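Local structure of NtrC family transcriptional regulator (Clostridium acetobutylicum ATCC 824, 2Q5C) at residues Thr79-Phe93 with Leu161-Leu173. The protein is probably an ATP-dependent, DNA-binding transcriptional regulator of the NtrC family, represented here by its N-terminal PrpR-type domain. Sequence-based numbering, arbitrary orientation. Where two conformers were deposited one is given.
Sequences TRFDTMRAVYNAKRF and LYGETINSGEESL
Phe93 and Tyr162 form an offset stack: their planes diverge by 11° and the centroids lie 4.2 Å apart, with Phe93 CD1 over the middle of the tyrosine ring. Tyr162 CB adds a CH-pi contact over the same phenylalanine face, while Arg92 CG covers the opposite one. Arg92 NH1 donates to Glu164 OE1 at 2.8 Å in a salt bridge, reaching the oxygen from above the carboxylate plane, with the two flat groups 82° apart. NH1 also bonds to Asn89 O, and one water joins Arg92 NH2 to Glu164 OE1 and Gly163 O, so the guanidinium is held at two nitrogens. With CG anti to its backbone N, Glu164 sets CG 3.4 Å from Ala86 O; a bend at chi2 turns the carboxylate toward Asn89 CB and Arg92 NH1. Ile166 packs CG1 against Ala86 CB at 3.7 Å and turns CG2 to Asp82 CB.

Beyond Ile166, Asp82 CG touches Asn167 O directly (3.1 Å), and waters link Asp82 O to Asn167 N and its carboxylate to Ser172 OG. A capping box positions that carboxylate: Thr79 N donates to Asp82 OD2 (2.9 Å), Asp82 N to Thr79 OG1 (3.0 Å).

The axes of helix 80-90 and edge strand 162-165 run roughly antiparallel, at 150°, in an alpha/beta layer on a four-stranded parallel sheet; Ala86, Ala90 and Ile166 also touch Val147 of strand 145-148. The chain then enters helix 170-187, whose Leu173 meets helix 14-27.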
ATOM      1  N   THR A  79       3.244   0.684  -8.067  1.00 22.69           N
ATOM      2  CA  THR A  79       3.744   0.713  -9.442  1.00 21.95           C
ATOM      3  C   THR A  79       4.425  -0.580  -9.855  1.00 20.70           C
ATOM      4  O   THR A  79       4.763  -1.438  -9.033  1.00 19.29           O
ATOM      5  CB  THR A  79       4.701   1.843  -9.723  1.00 22.98           C
ATOM      6  OG1 THR A  79       5.944   1.575  -9.056  1.00 23.20           O
ATOM      7  CG2 THR A  79       4.147   3.167  -9.212  1.00 25.51           C
ATOM      8  N   ARG A  80       4.644  -0.677 -11.161  1.00 19.40           N
ATOM      9  CA  ARG A  80       5.306  -1.852 -11.712  0.50 18.30           C
ATOM     10  C   ARG A  80       6.744  -1.901 -11.225  1.00 18.41           C
ATOM     11  O   ARG A  80       7.248  -2.992 -10.867  1.00 18.34           O
ATOM     12  CB  ARG A  80       5.256  -1.856 -13.248  0.50 18.16           C
ATOM     13  CG  ARG A  80       3.874  -2.137 -13.813  0.50 18.29           C
ATOM     14  CD  ARG A  80       3.866  -1.807 -15.328  0.50 16.98           C
ATOM     15  NE  ARG A  80       2.548  -1.980 -15.914  0.50 22.50           N
ATOM     16  CZ  ARG A  80       2.292  -1.842 -17.209  0.50 22.36           C
ATOM     17  NH1 ARG A  80       3.277  -1.538 -18.036  0.50 19.03           N
ATOM     18  NH2 ARG A  80       1.057  -2.001 -17.666  0.50 23.97           N
ATOM     19  N   PHE A  81       7.400  -0.746 -11.157  1.00 18.38           N
ATOM     20  CA  PHE A  81       8.798  -0.741 -10.700  1.00 17.13           C
ATOM     21  C   PHE A  81       8.873  -1.027  -9.181  1.00 17.69           C
ATOM     22  O   PHE A  81       9.816  -1.700  -8.719  1.00 17.31           O
ATOM     23  CB  PHE A  81       9.468   0.599 -11.014  1.00 18.74           C
ATOM     24  CG  PHE A  81      10.951   0.590 -10.828  1.00 19.25           C
ATOM     25  CD1 PHE A  81      11.751  -0.155 -11.673  1.00 21.34           C
ATOM     26  CD2 PHE A  81      11.550   1.368  -9.856  1.00 19.96           C
ATOM     27  CE1 PHE A  81      13.144  -0.163 -11.523  1.00 22.98           C
ATOM     28  CE2 PHE A  81      12.940   1.382  -9.710  1.00 20.18           C
ATOM     29  CZ  PHE A  81      13.726   0.618 -10.550  1.00 20.85           C
ATOM     30  N   ASP A  82       7.908  -0.550  -8.403  1.00 17.38           N
ATOM     31  CA  ASP A  82       7.837  -0.902  -6.973  1.00 17.66           C
ATOM     32  C   ASP A  82       7.787  -2.426  -6.846  1.00 16.82           C
ATOM     33  O   ASP A  82       8.456  -3.033  -5.975  1.00 16.49           O
ATOM     34  CB  ASP A  82       6.549  -0.377  -6.317  1.00 18.22           C
ATOM     35  CG  ASP A  82       6.476   1.149  -6.171  1.00 22.30           C
ATOM     36  OD1 ASP A  82       7.524   1.785  -5.986  1.00 25.56           O
ATOM     37  OD2 ASP A  82       5.306   1.637  -6.191  1.00 24.38           O
ATOM     38  N   THR A  83       6.969  -3.068  -7.679  1.00 16.12           N
ATOM     39  CA  THR A  83       6.834  -4.540  -7.629  1.00 16.78           C
ATOM     40  C   THR A  83       8.153  -5.222  -8.032  1.00 17.29           C
ATOM     41  O   THR A  83       8.587  -6.162  -7.373  1.00 17.05           O
ATOM     42  CB  THR A  83       5.688  -4.974  -8.530  1.00 17.41           C
ATOM     43  OG1 THR A  83       4.479  -4.388  -8.034  1.00 18.86           O
ATOM     44  CG2 THR A  83       5.514  -6.499  -8.444  1.00 18.97           C
ATOM     45  N   MET A  84       8.784  -4.758  -9.097  0.50 16.85           N
ATOM     46  CA  MET A  84      10.030  -5.358  -9.521  0.50 17.46           C
ATOM     47  C   MET A  84      11.071  -5.226  -8.439  0.50 17.88           C
ATOM     48  O   MET A  84      11.764  -6.202  -8.160  0.50 17.44           O
ATOM     49  CB  MET A  84      10.510  -4.730 -10.825  0.50 17.65           C
ATOM     50  CG  MET A  84       9.542  -4.911 -11.965  0.50 17.27           C
ATOM     51  SD  MET A  84       9.129  -6.643 -12.322  0.50 15.58           S
ATOM     52  CE  MET A  84      10.592  -7.166 -13.244  0.50 21.55           C
ATOM     53  N   ARG A  85      11.191  -4.047  -7.816  1.00 17.00           N
ATOM     54  CA  ARG A  85      12.173  -3.882  -6.713  1.00 17.11           C
ATOM     55  C   ARG A  85      11.957  -4.949  -5.634  1.00 17.76           C
ATOM     56  O   ARG A  85      12.926  -5.541  -5.131  1.00 18.25           O
ATOM     57  CB  ARG A  85      12.001  -2.527  -6.030  1.00 17.19           C
ATOM     58  CG  ARG A  85      12.558  -1.318  -6.762  1.00 17.33           C
ATOM     59  CD  ARG A  85      12.116  -0.066  -6.030  1.00 18.67           C
ATOM     60  NE  ARG A  85      12.982   1.074  -6.326  1.00 19.00           N
ATOM     61  CZ  ARG A  85      12.690   2.338  -6.030  1.00 20.52           C
ATOM     62  NH1 ARG A  85      11.564   2.640  -5.437  1.00 20.89           N
ATOM     63  NH2 ARG A  85      13.550   3.308  -6.365  1.00 21.38           N
ATOM     64  N   ALA A  86      10.699  -5.215  -5.294  1.00 17.22           N
ATOM     65  CA  ALA A  86      10.413  -6.186  -4.247  1.00 17.05           C
ATOM     66  C   ALA A  86      10.764  -7.593  -4.693  1.00 18.01           C
ATOM     67  O   ALA A  86      11.350  -8.349  -3.897  1.00 18.61           O
ATOM     68  CB  ALA A  86       8.969  -6.103  -3.799  1.00 17.85           C
ATOM     69  N   VAL A  87      10.436  -7.957  -5.920  1.00 17.37           N
ATOM     70  CA  VAL A  87      10.767  -9.303  -6.402  1.00 18.44           C
ATOM     71  C   VAL A  87      12.286  -9.467  -6.448  1.00 19.24           C
ATOM     72  O   VAL A  87      12.844 -10.510  -6.054  1.00 20.43           O
ATOM     73  CB  VAL A  87      10.144  -9.543  -7.754  1.00 18.70           C
ATOM     74  CG1 VAL A  87      10.690 -10.871  -8.365  1.00 19.13           C
ATOM     75  CG2 VAL A  87       8.622  -9.570  -7.630  1.00 18.61           C
ATOM     76  N   TYR A  88      12.979  -8.474  -6.958  1.00 19.71           N
ATOM     77  CA  TYR A  88      14.425  -8.500  -6.982  1.00 20.48           C
ATOM     78  C   TYR A  88      15.012  -8.740  -5.589  1.00 20.86           C
ATOM     79  O   TYR A  88      15.915  -9.567  -5.431  1.00 21.69           O
ATOM     80  CB  TYR A  88      14.913  -7.179  -7.601  1.00 22.31           C
ATOM     81  CG  TYR A  88      16.365  -6.943  -7.468  1.00 24.41           C
ATOM     82  CD1 TYR A  88      17.260  -7.652  -8.249  1.00 26.98           C
ATOM     83  CD2 TYR A  88      16.854  -6.006  -6.566  1.00 26.14           C
ATOM     84  CE1 TYR A  88      18.630  -7.451  -8.130  1.00 27.81           C
ATOM     85  CE2 TYR A  88      18.239  -5.780  -6.459  1.00 27.95           C
ATOM     86  CZ  TYR A  88      19.097  -6.507  -7.250  1.00 28.02           C
ATOM     87  OH  TYR A  88      20.455  -6.337  -7.147  1.00 31.24           O
ATOM     88  N   ASN A  89      14.508  -8.056  -4.573  1.00 21.00           N
ATOM     89  CA  ASN A  89      14.995  -8.240  -3.219  1.00 21.75           C
ATOM     90  C   ASN A  89      14.643  -9.618  -2.679  1.00 21.74           C
ATOM     91  O   ASN A  89      15.466 -10.241  -1.986  1.00 21.59           O
ATOM     92  CB  ASN A  89      14.378  -7.204  -2.302  1.00 22.68           C
ATOM     93  CG  ASN A  89      14.989  -5.837  -2.460  1.00 26.55           C
ATOM     94  OD1 ASN A  89      16.176  -5.703  -2.740  1.00 30.83           O
ATOM     95  ND2 ASN A  89      14.190  -4.812  -2.206  1.00 33.47           N
ATOM     96  N   ALA A  90      13.459 -10.112  -3.017  1.00 20.62           N
ATOM     97  CA  ALA A  90      12.976 -11.413  -2.504  1.00 20.81           C
ATOM     98  C   ALA A  90      13.793 -12.588  -3.019  1.00 22.04           C
ATOM     99  O   ALA A  90      13.793 -13.658  -2.403  1.00 22.44           O
ATOM    100  CB  ALA A  90      11.502 -11.603  -2.836  1.00 20.49           C
ATOM    101  N   LYS A  91      14.507 -12.381  -4.114  1.00 22.38           N
ATOM    102  CA  LYS A  91      15.298 -13.459  -4.721  1.00 24.21           C
ATOM    103  C   LYS A  91      16.391 -13.921  -3.790  1.00 24.88           C
ATOM    104  O   LYS A  91      16.930 -15.040  -3.951  1.00 26.87           O
ATOM    105  CB  LYS A  91      15.930 -12.995  -6.032  1.00 24.33           C
ATOM    106  CG  LYS A  91      14.986 -12.988  -7.184  1.00 26.22           C
ATOM    107  CD  LYS A  91      15.666 -12.523  -8.491  1.00 26.33           C
ATOM    108  CE  LYS A  91      16.775 -13.505  -8.951  1.00 28.40           C
ATOM    109  NZ  LYS A  91      17.504 -12.931 -10.126  1.00 33.14           N
ATOM    110  N   ARG A  92      16.732 -13.114  -2.807  1.00 24.27           N
ATOM    111  CA  ARG A  92      17.768 -13.595  -1.879  1.00 24.95           C
ATOM    112  C   ARG A  92      17.305 -14.816  -1.110  1.00 25.11           C
ATOM    113  O   ARG A  92      18.142 -15.570  -0.578  1.00 26.39           O
ATOM    114  CB  ARG A  92      18.198 -12.517  -0.912  1.00 25.28           C
ATOM    115  CG  ARG A  92      17.196 -12.156   0.128  1.00 25.89           C
ATOM    116  CD  ARG A  92      17.706 -10.911   0.804  1.00 27.44           C
ATOM    117  NE  ARG A  92      16.971 -10.506   1.997  1.00 28.22           N
ATOM    118  CZ  ARG A  92      15.824  -9.830   1.986  1.00 27.56           C
ATOM    119  NH1 ARG A  92      15.231  -9.510   0.823  1.00 25.66           N
ATOM    120  NH2 ARG A  92      15.255  -9.493   3.138  1.00 30.48           N
ATOM    121  N   PHE A  93      15.986 -14.992  -1.002  1.00 24.13           N
ATOM    122  CA  PHE A  93      15.442 -16.135  -0.246  1.00 23.89           C
ATOM    123  C   PHE A  93      15.294 -17.381  -1.074  1.00 24.96           C
ATOM    124  O   PHE A  93      15.198 -18.484  -0.510  1.00 25.43           O
ATOM    125  CB  PHE A  93      14.086 -15.802   0.384  1.00 23.94           C
ATOM    126  CG  PHE A  93      14.105 -14.643   1.335  1.00 24.10           C
ATOM    127  CD1 PHE A  93      14.831 -14.694   2.511  1.00 26.37           C
ATOM    128  CD2 PHE A  93      13.349 -13.506   1.067  1.00 25.19           C
ATOM    129  CE1 PHE A  93      14.821 -13.616   3.403  1.00 28.20           C
ATOM    130  CE2 PHE A  93      13.323 -12.427   1.963  1.00 26.58           C
ATOM    131  CZ  PHE A  93      14.058 -12.487   3.125  1.00 27.85           C
ATOM    132  N   LEU A 161       6.540 -18.027   6.798  1.00 25.61           N
ATOM    133  CA  LEU A 161       7.113 -17.818   5.472  1.00 24.70           C
ATOM    134  C   LEU A 161       8.022 -16.595   5.459  1.00 22.99           C
ATOM    135  O   LEU A 161       8.057 -15.838   6.418  1.00 24.53           O
ATOM    136  CB  LEU A 161       6.011 -17.643   4.428  1.00 23.84           C
ATOM    137  CG  LEU A 161       4.933 -18.731   4.411  1.00 25.67           C
ATOM    138  CD1 LEU A 161       3.909 -18.394   3.366  1.00 26.54           C
ATOM    139  CD2 LEU A 161       5.550 -20.130   4.190  1.00 28.08           C
ATOM    140  N   TYR A 162       8.791 -16.433   4.390  1.00 22.30           N
ATOM    141  CA  TYR A 162       9.518 -15.175   4.195  1.00 23.10           C
ATOM    142  C   TYR A 162       8.568 -14.184   3.522  1.00 22.30           C
ATOM    143  O   TYR A 162       7.787 -14.560   2.663  1.00 21.93           O
ATOM    144  CB  TYR A 162      10.714 -15.383   3.290  1.00 24.52           C
ATOM    145  CG  TYR A 162      11.821 -16.243   3.847  1.00 25.24           C
ATOM    146  CD1 TYR A 162      12.554 -15.835   4.945  1.00 27.67           C
ATOM    147  CD2 TYR A 162      12.139 -17.445   3.242  1.00 26.87           C
ATOM    148  CE1 TYR A 162      13.583 -16.608   5.436  1.00 29.22           C
ATOM    149  CE2 TYR A 162      13.169 -18.232   3.731  1.00 26.74           C
ATOM    150  CZ  TYR A 162      13.872 -17.800   4.830  1.00 28.38           C
ATOM    151  OH  TYR A 162      14.919 -18.542   5.340  1.00 30.37           O
ATOM    152  N   GLY A 163       8.684 -12.928   3.922  1.00 22.07           N
ATOM    153  CA  GLY A 163       7.820 -11.851   3.393  1.00 22.15           C
ATOM    154  C   GLY A 163       8.668 -10.699   2.916  1.00 22.04           C
ATOM    155  O   GLY A 163       9.596 -10.253   3.606  1.00 23.87           O
ATOM    156  N   GLU A 164       8.380 -10.223   1.715  1.00 19.93           N
ATOM    157  CA  GLU A 164       9.081  -9.068   1.205  1.00 19.80           C
ATOM    158  C   GLU A 164       8.006  -8.057   0.760  1.00 18.30           C
ATOM    159  O   GLU A 164       7.207  -8.321  -0.157  1.00 18.21           O
ATOM    160  CB  GLU A 164       9.926  -9.450   0.007  1.00 19.44           C
ATOM    161  CG  GLU A 164      10.691  -8.251  -0.568  1.00 21.84           C
ATOM    162  CD  GLU A 164      11.935  -7.890   0.233  1.00 23.86           C
ATOM    163  OE1 GLU A 164      12.546  -8.794   0.866  1.00 27.51           O
ATOM    164  OE2 GLU A 164      12.316  -6.699   0.234  1.00 26.41           O
ATOM    165  N   THR A 165       7.983  -6.913   1.446  1.00 19.15           N
ATOM    166  CA  THR A 165       6.936  -5.916   1.230  1.00 19.35           C
ATOM    167  C   THR A 165       7.210  -5.062   0.019  1.00 19.18           C
ATOM    168  O   THR A 165       8.335  -4.622  -0.195  1.00 21.11           O
ATOM    169  CB  THR A 165       6.798  -5.028   2.482  1.00 20.79           C
ATOM    170  OG1 THR A 165       6.583  -5.859   3.621  1.00 22.90           O
ATOM    171  CG2 THR A 165       5.630  -4.117   2.369  1.00 22.57           C
ATOM    172  N   ILE A 166       6.162  -4.811  -0.765  1.00 19.29           N
ATOM    173  CA  ILE A 166       6.272  -3.892  -1.897  1.00 18.61           C
ATOM    174  C   ILE A 166       6.115  -2.501  -1.338  1.00 19.72           C
ATOM    175  O   ILE A 166       5.072  -2.210  -0.734  1.00 22.56           O
ATOM    176  CB  ILE A 166       5.178  -4.154  -2.925  1.00 17.83           C
ATOM    177  CG1 ILE A 166       5.297  -5.577  -3.476  1.00 19.06           C
ATOM    178  CG2 ILE A 166       5.283  -3.177  -4.106  1.00 19.22           C
ATOM    179  CD1 ILE A 166       4.073  -5.988  -4.266  1.00 19.53           C
ATOM    180  N   ASN A 167       7.132  -1.671  -1.558  1.00 19.51           N
ATOM    181  CA  ASN A 167       7.163  -0.319  -0.977  1.00 20.96           C
ATOM    182  C   ASN A 167       6.729   0.720  -1.986  1.00 21.41           C
ATOM    183  O   ASN A 167       6.439   0.417  -3.122  1.00 21.43           O
ATOM    184  CB  ASN A 167       8.569  -0.029  -0.443  1.00 21.84           C
ATOM    185  CG  ASN A 167       8.935  -0.938   0.740  1.00 25.05           C
ATOM    186  OD1 ASN A 167       8.100  -1.195   1.625  1.00 29.48           O
ATOM    187  ND2 ASN A 167      10.160  -1.474   0.721  1.00 31.34           N
ATOM    188  N   SER A 168       6.704   1.949  -1.515  0.50 22.29           N
ATOM    189  CA  SER A 168       6.388   3.099  -2.323  0.50 22.43           C
ATOM    190  C   SER A 168       7.537   4.045  -2.112  0.50 23.01           C
ATOM    191  O   SER A 168       8.310   3.914  -1.154  0.50 24.42           O
ATOM    192  CB  SER A 168       5.121   3.760  -1.806  0.50 23.18           C
ATOM    193  OG  SER A 168       4.798   4.837  -2.654  0.50 23.46           O
ATOM    194  N   GLY A 169       7.632   5.024  -2.977  1.00 21.46           N
ATOM    195  CA  GLY A 169       8.739   5.949  -2.889  1.00 21.30           C
ATOM    196  C   GLY A 169       8.321   7.395  -2.880  1.00 21.24           C
ATOM    197  O   GLY A 169       7.128   7.730  -2.846  1.00 20.41           O
ATOM    198  N   GLU A 170       9.323   8.246  -2.907  1.00 20.34           N
ATOM    199  CA  GLU A 170       9.123   9.688  -2.846  1.00 19.86           C
ATOM    200  C   GLU A 170       8.303  10.239  -3.991  1.00 20.23           C
ATOM    201  O   GLU A 170       7.401  11.055  -3.774  1.00 19.42           O
ATOM    202  CB  GLU A 170      10.475  10.423  -2.719  1.00 20.98           C
ATOM    203  CG  GLU A 170      10.332  11.932  -2.835  1.00 22.03           C
ATOM    204  CD  GLU A 170      11.567  12.663  -2.421  1.00 26.23           C
ATOM    205  OE1 GLU A 170      12.501  11.999  -1.914  1.00 28.53           O
ATOM    206  OE2 GLU A 170      11.586  13.913  -2.592  1.00 28.06           O
ATOM    207  N   GLU A 171       8.597   9.830  -5.215  1.00 20.28           N
ATOM    208  CA  GLU A 171       7.884  10.413  -6.329  1.00 22.01           C
ATOM    209  C   GLU A 171       6.392  10.089  -6.249  1.00 21.68           C
ATOM    210  O   GLU A 171       5.546  10.953  -6.498  1.00 21.39           O
ATOM    211  CB  GLU A 171       8.511   9.973  -7.649  1.00 23.96           C
ATOM    212  CG  GLU A 171       7.896  10.621  -8.872  1.00 30.14           C
ATOM    213  CD  GLU A 171       8.060  12.148  -8.954  1.00 36.92           C
ATOM    214  OE1 GLU A 171       8.954  12.741  -8.287  1.00 38.42           O
ATOM    215  OE2 GLU A 171       7.273  12.752  -9.727  1.00 41.40           O
ATOM    216  N   SER A 172       6.059   8.855  -5.882  1.00 20.10           N
ATOM    217  CA  SER A 172       4.661   8.443  -5.737  1.00 20.45           C
ATOM    218  C   SER A 172       3.943   9.290  -4.662  1.00 19.11           C
ATOM    219  O   SER A 172       2.775   9.713  -4.821  1.00 19.65           O
ATOM    220  CB  SER A 172       4.601   6.950  -5.371  1.00 20.28           C
ATOM    221  OG  SER A 172       4.977   6.143  -6.489  1.00 24.63           O
ATOM    222  N   LEU A 173       4.629   9.559  -3.561  1.00 18.77           N
ATOM    223  CA  LEU A 173       4.017  10.345  -2.496  1.00 18.03           C
ATOM    224  C   LEU A 173       3.872  11.804  -2.911  1.00 18.32           C
ATOM    225  O   LEU A 173       2.827  12.398  -2.642  1.00 18.17           O
ATOM    226  CB  LEU A 173       4.824  10.214  -1.199  1.00 17.77           C
ATOM    227  CG  LEU A 173       4.238  10.949   0.015  1.00 17.32           C
ATOM    228  CD1 LEU A 173       2.779  10.521   0.284  1.00 19.13           C
ATOM    229  CD2 LEU A 173       5.104  10.685   1.244  1.00 18.68           C
TER
HETATM  230  O   HOH W   1       9.244  -1.865  -3.564  1.00 19.93           O
HETATM  231  O   HOH W   2       3.750   3.306  -4.865  1.00 29.13           O
HETATM  232  O   HOH W   3       6.809   4.357  -5.800  1.00 37.11           O
HETATM  233  O   HOH W   4      12.103  -8.880   3.528  1.00 37.91           O